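Local coordinates for Glyoxalase/bleomycin resistance protein/dioxygenase (PDB 4HC5) that belongs to the glyoxalase/bleomycin resistance/dioxygenase superfamily and may act as a dioxygenase, at residues 22-27 with 65-70. Sequence-based numbering, arbitrary orientation.
Sequences SDQEKA and LGLPSW
Gln24 reaches from the first turn of helix 24-34 to the end of strand 62-66, where its NE2 donates to Leu65 O at 2.9 Å. The bond is nearly straight, 167° at the hydrogen, and the carbonyl oxygen lies close to the plane of the side-chain amide and points almost directly at the nitrogen. With CG beside the backbone N (chi1 -60°) and the chain extended beyond it, the amide is carried outward from the helix to this carbonyl. NE2 also donates to Arg50 O in the adjoining strand 49-55, so two backbone carbonyls fix which way round the amide sits. Its other end, OE1, accepts a hydrogen bond from a water that in turn accepts from Trp70 NE1 at 3.0 Å, in the plane of the indole at its edge. The amide and indole planes stand at 89°, and NE2 approaches Trp70 CZ2 obliquely at 3.7 Å. Gly66 CA lies 3.4 Å above one face of the same ring, near its rim. The order of elements is that of a βαβββ module of the vicinal oxygen chelate fold: helix 24-34 follows strand 13-20, and strand 62-66, the last of the module, runs parallel to that first strand. Leu67 crosses the Gln24 chain at about a right angle, its CG 3.8 Å from Gln24 CG, while its two methyls diverge, CD1 lying beside Gln24 OE1 and CD2 reaching to 3.7 Å from Ser22 O. Deeper in, Ala27 CB meets Leu65 CD1 at 4.0 Å, and Leu65 also touches Leu28 and Tyr31 of the same helix. Asp23 is the N-cap, its OD1 accepting from Lys26 N at 3.0 Å, with the N-H coming from above the carboxylate plane rather than within it.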
ATOM      1  N   SER A  22       1.546  -0.924 -17.172  1.00 16.97           N
ATOM      2  CA  SER A  22       2.046  -1.569 -18.406  1.00 17.08           C
ATOM      3  C   SER A  22       3.349  -0.953 -18.925  1.00 16.64           C
ATOM      4  O   SER A  22       4.089  -1.579 -19.702  1.00 19.39           O
ATOM      5  CB  SER A  22       0.997  -1.510 -19.472  1.00 18.36           C
ATOM      6  OG  SER A  22       0.562  -0.200 -19.761  1.00 22.13           O
ATOM      7  N   ASP A  23       3.625   0.292 -18.509  1.00 17.33           N
ATOM      8  CA  ASP A  23       4.740   1.071 -18.992  1.00 17.89           C
ATOM      9  C   ASP A  23       5.137   2.018 -17.895  1.00 18.68           C
ATOM     10  O   ASP A  23       4.432   2.963 -17.552  1.00 18.29           O
ATOM     11  CB  ASP A  23       4.335   1.783 -20.310  1.00 21.28           C
ATOM     12  CG  ASP A  23       5.418   2.544 -20.969  1.00 25.52           C
ATOM     13  OD1 ASP A  23       6.127   3.288 -20.285  1.00 23.22           O
ATOM     14  OD2 ASP A  23       5.459   2.553 -22.274  1.00 31.27           O
ATOM     15  N   GLN A  24       6.331   1.789 -17.407  1.00 17.31           N
ATOM     16  CA  GLN A  24       6.843   2.604 -16.298  1.00 18.09           C
ATOM     17  C   GLN A  24       7.007   4.088 -16.645  1.00 18.34           C
ATOM     18  O   GLN A  24       6.716   4.962 -15.786  1.00 18.86           O
ATOM     19  CB  GLN A  24       8.068   2.017 -15.620  1.00 18.79           C
ATOM     20  CG  GLN A  24       7.884   0.659 -15.000  1.00 18.20           C
ATOM     21  CD  GLN A  24       9.142   0.159 -14.352  1.00 19.14           C
ATOM     22  OE1 GLN A  24      10.148  -0.111 -15.103  1.00 20.92           O
ATOM     23  NE2 GLN A  24       9.189   0.053 -13.092  1.00 18.36           N
ATOM     24  N   GLU A  25       7.566   4.422 -17.804  1.00 21.14           N
ATOM     25  CA  GLU A  25       7.729   5.812 -18.219  1.00 21.44           C
ATOM     26  C   GLU A  25       6.423   6.548 -18.343  1.00 19.68           C
ATOM     27  O   GLU A  25       6.310   7.689 -17.922  1.00 21.32           O
ATOM     28  CB  GLU A  25       8.470   5.820 -19.562  1.00 25.45           C
ATOM     29  CG  GLU A  25       9.958   5.813 -19.436  1.00 43.68           C
ATOM     30  CD  GLU A  25      10.545   6.881 -18.485  1.00 35.10           C
ATOM     31  OE1 GLU A  25      10.143   8.052 -18.516  1.00 54.96           O
ATOM     32  OE2 GLU A  25      11.373   6.509 -17.718  1.00 45.50           O
ATOM     33  N   LYS A  26       5.443   5.898 -18.971  1.00 19.69           N
ATOM     34  CA  LYS A  26       4.131   6.534 -19.130  1.00 20.69           C
ATOM     35  C   LYS A  26       3.457   6.681 -17.777  1.00 18.99           C
ATOM     36  O   LYS A  26       2.799   7.697 -17.509  1.00 19.83           O
ATOM     37  CB  LYS A  26       3.235   5.746 -20.058  1.00 21.66           C
ATOM     38  CG  LYS A  26       3.686   5.889 -21.500  1.00 31.19           C
ATOM     39  CD  LYS A  26       2.897   5.025 -22.403  1.00 34.18           C
ATOM     40  CE  LYS A  26       3.500   5.037 -23.808  1.00 44.61           C
ATOM     41  NZ  LYS A  26       2.772   6.010 -24.648  1.00 53.94           N
ATOM     42  N   ALA A  27       3.640   5.684 -16.912  1.00 17.05           N
ATOM     43  CA  ALA A  27       3.059   5.768 -15.562  1.00 17.56           C
ATOM     44  C   ALA A  27       3.668   6.904 -14.764  1.00 16.15           C
ATOM     45  O   ALA A  27       2.970   7.695 -14.125  1.00 17.73           O
ATOM     46  CB  ALA A  27       3.146   4.435 -14.836  1.00 17.20           C
ATOM     47  N   LEU A  65       5.770   1.663  -8.887  1.00 14.76           N
ATOM     48  CA  LEU A  65       5.145   1.457 -10.217  1.00 14.75           C
ATOM     49  C   LEU A  65       5.771   0.213 -10.811  1.00 14.85           C
ATOM     50  O   LEU A  65       6.783   0.266 -11.477  1.00 17.73           O
ATOM     51  CB  LEU A  65       5.430   2.694 -11.071  1.00 16.67           C
ATOM     52  CG  LEU A  65       4.873   4.051 -10.498  1.00 17.05           C
ATOM     53  CD1 LEU A  65       5.184   5.199 -11.446  1.00 18.43           C
ATOM     54  CD2 LEU A  65       3.367   3.937 -10.160  1.00 17.09           C
ATOM     55  N   GLY A  66       5.157  -0.924 -10.478  1.00 15.55           N
ATOM     56  CA  GLY A  66       5.651  -2.242 -10.853  1.00 16.26           C
ATOM     57  C   GLY A  66       5.134  -2.691 -12.237  1.00 14.53           C
ATOM     58  O   GLY A  66       4.192  -2.123 -12.771  1.00 16.71           O
ATOM     59  N   LEU A  67       5.779  -3.709 -12.779  1.00 16.43           N
ATOM     60  CA  LEU A  67       5.371  -4.326 -14.047  1.00 15.44           C
ATOM     61  C   LEU A  67       4.895  -5.745 -13.825  1.00 17.47           C
ATOM     62  O   LEU A  67       5.431  -6.406 -12.896  1.00 17.45           O
ATOM     63  CB  LEU A  67       6.513  -4.358 -15.068  1.00 16.96           C
ATOM     64  CG  LEU A  67       6.967  -2.998 -15.641  1.00 17.16           C
ATOM     65  CD1 LEU A  67       8.305  -3.147 -16.354  1.00 18.95           C
ATOM     66  CD2 LEU A  67       5.895  -2.368 -16.532  1.00 19.58           C
ATOM     67  N   PRO A  68       4.019  -6.282 -14.695  1.00 15.95           N
ATOM     68  CA  PRO A  68       3.689  -7.662 -14.563  1.00 16.67           C
ATOM     69  C   PRO A  68       4.896  -8.582 -14.514  1.00 17.25           C
ATOM     70  O   PRO A  68       4.927  -9.620 -13.819  1.00 18.62           O
ATOM     71  CB  PRO A  68       2.805  -7.917 -15.765  1.00 16.27           C
ATOM     72  CG  PRO A  68       2.168  -6.607 -16.034  1.00 17.52           C
ATOM     73  CD  PRO A  68       3.209  -5.595 -15.693  1.00 15.05           C
ATOM     74  N   SER A  69       5.916  -8.212 -15.275  1.00 16.78           N
ATOM     75  CA  SER A  69       7.133  -9.033 -15.314  1.00 19.49           C
ATOM     76  C   SER A  69       7.915  -9.167 -14.033  1.00 20.96           C
ATOM     77  O   SER A  69       8.815 -10.001 -13.936  1.00 24.77           O
ATOM     78  CB  SER A  69       8.041  -8.553 -16.380  1.00 19.01           C
ATOM     79  OG  SER A  69       8.462  -7.206 -16.200  1.00 20.11           O
ATOM     80  N   TRP A  70       7.629  -8.282 -13.094  1.00 19.44           N
ATOM     81  CA  TRP A  70       8.223  -8.405 -11.752  1.00 21.12           C
ATOM     82  C   TRP A  70       7.794  -9.648 -11.004  1.00 22.64           C
ATOM     83  O   TRP A  70       8.440 -10.023 -10.015  1.00 24.28           O
ATOM     84  CB  TRP A  70       7.854  -7.227 -10.832  1.00 21.88           C
ATOM     85  CG  TRP A  70       8.493  -5.887 -11.160  1.00 22.38           C
ATOM     86  CD1 TRP A  70       9.198  -5.491 -12.259  1.00 21.86           C
ATOM     87  CD2 TRP A  70       8.450  -4.730 -10.301  1.00 20.32           C
ATOM     88  NE1 TRP A  70       9.542  -4.180 -12.168  1.00 20.59           N
ATOM     89  CE2 TRP A  70       9.133  -3.684 -10.963  1.00 23.63           C
ATOM     90  CE3 TRP A  70       7.859  -4.485  -9.086  1.00 21.13           C
ATOM     91  CZ2 TRP A  70       9.316  -2.426 -10.393  1.00 21.88           C
ATOM     92  CZ3 TRP A  70       8.059  -3.210  -8.505  1.00 21.26           C
ATOM     93  CH2 TRP A  70       8.779  -2.223  -9.145  1.00 24.41           C
TER
HETATM   94  O   HOH W   1      11.217  -2.871 -14.254  1.00 22.67           O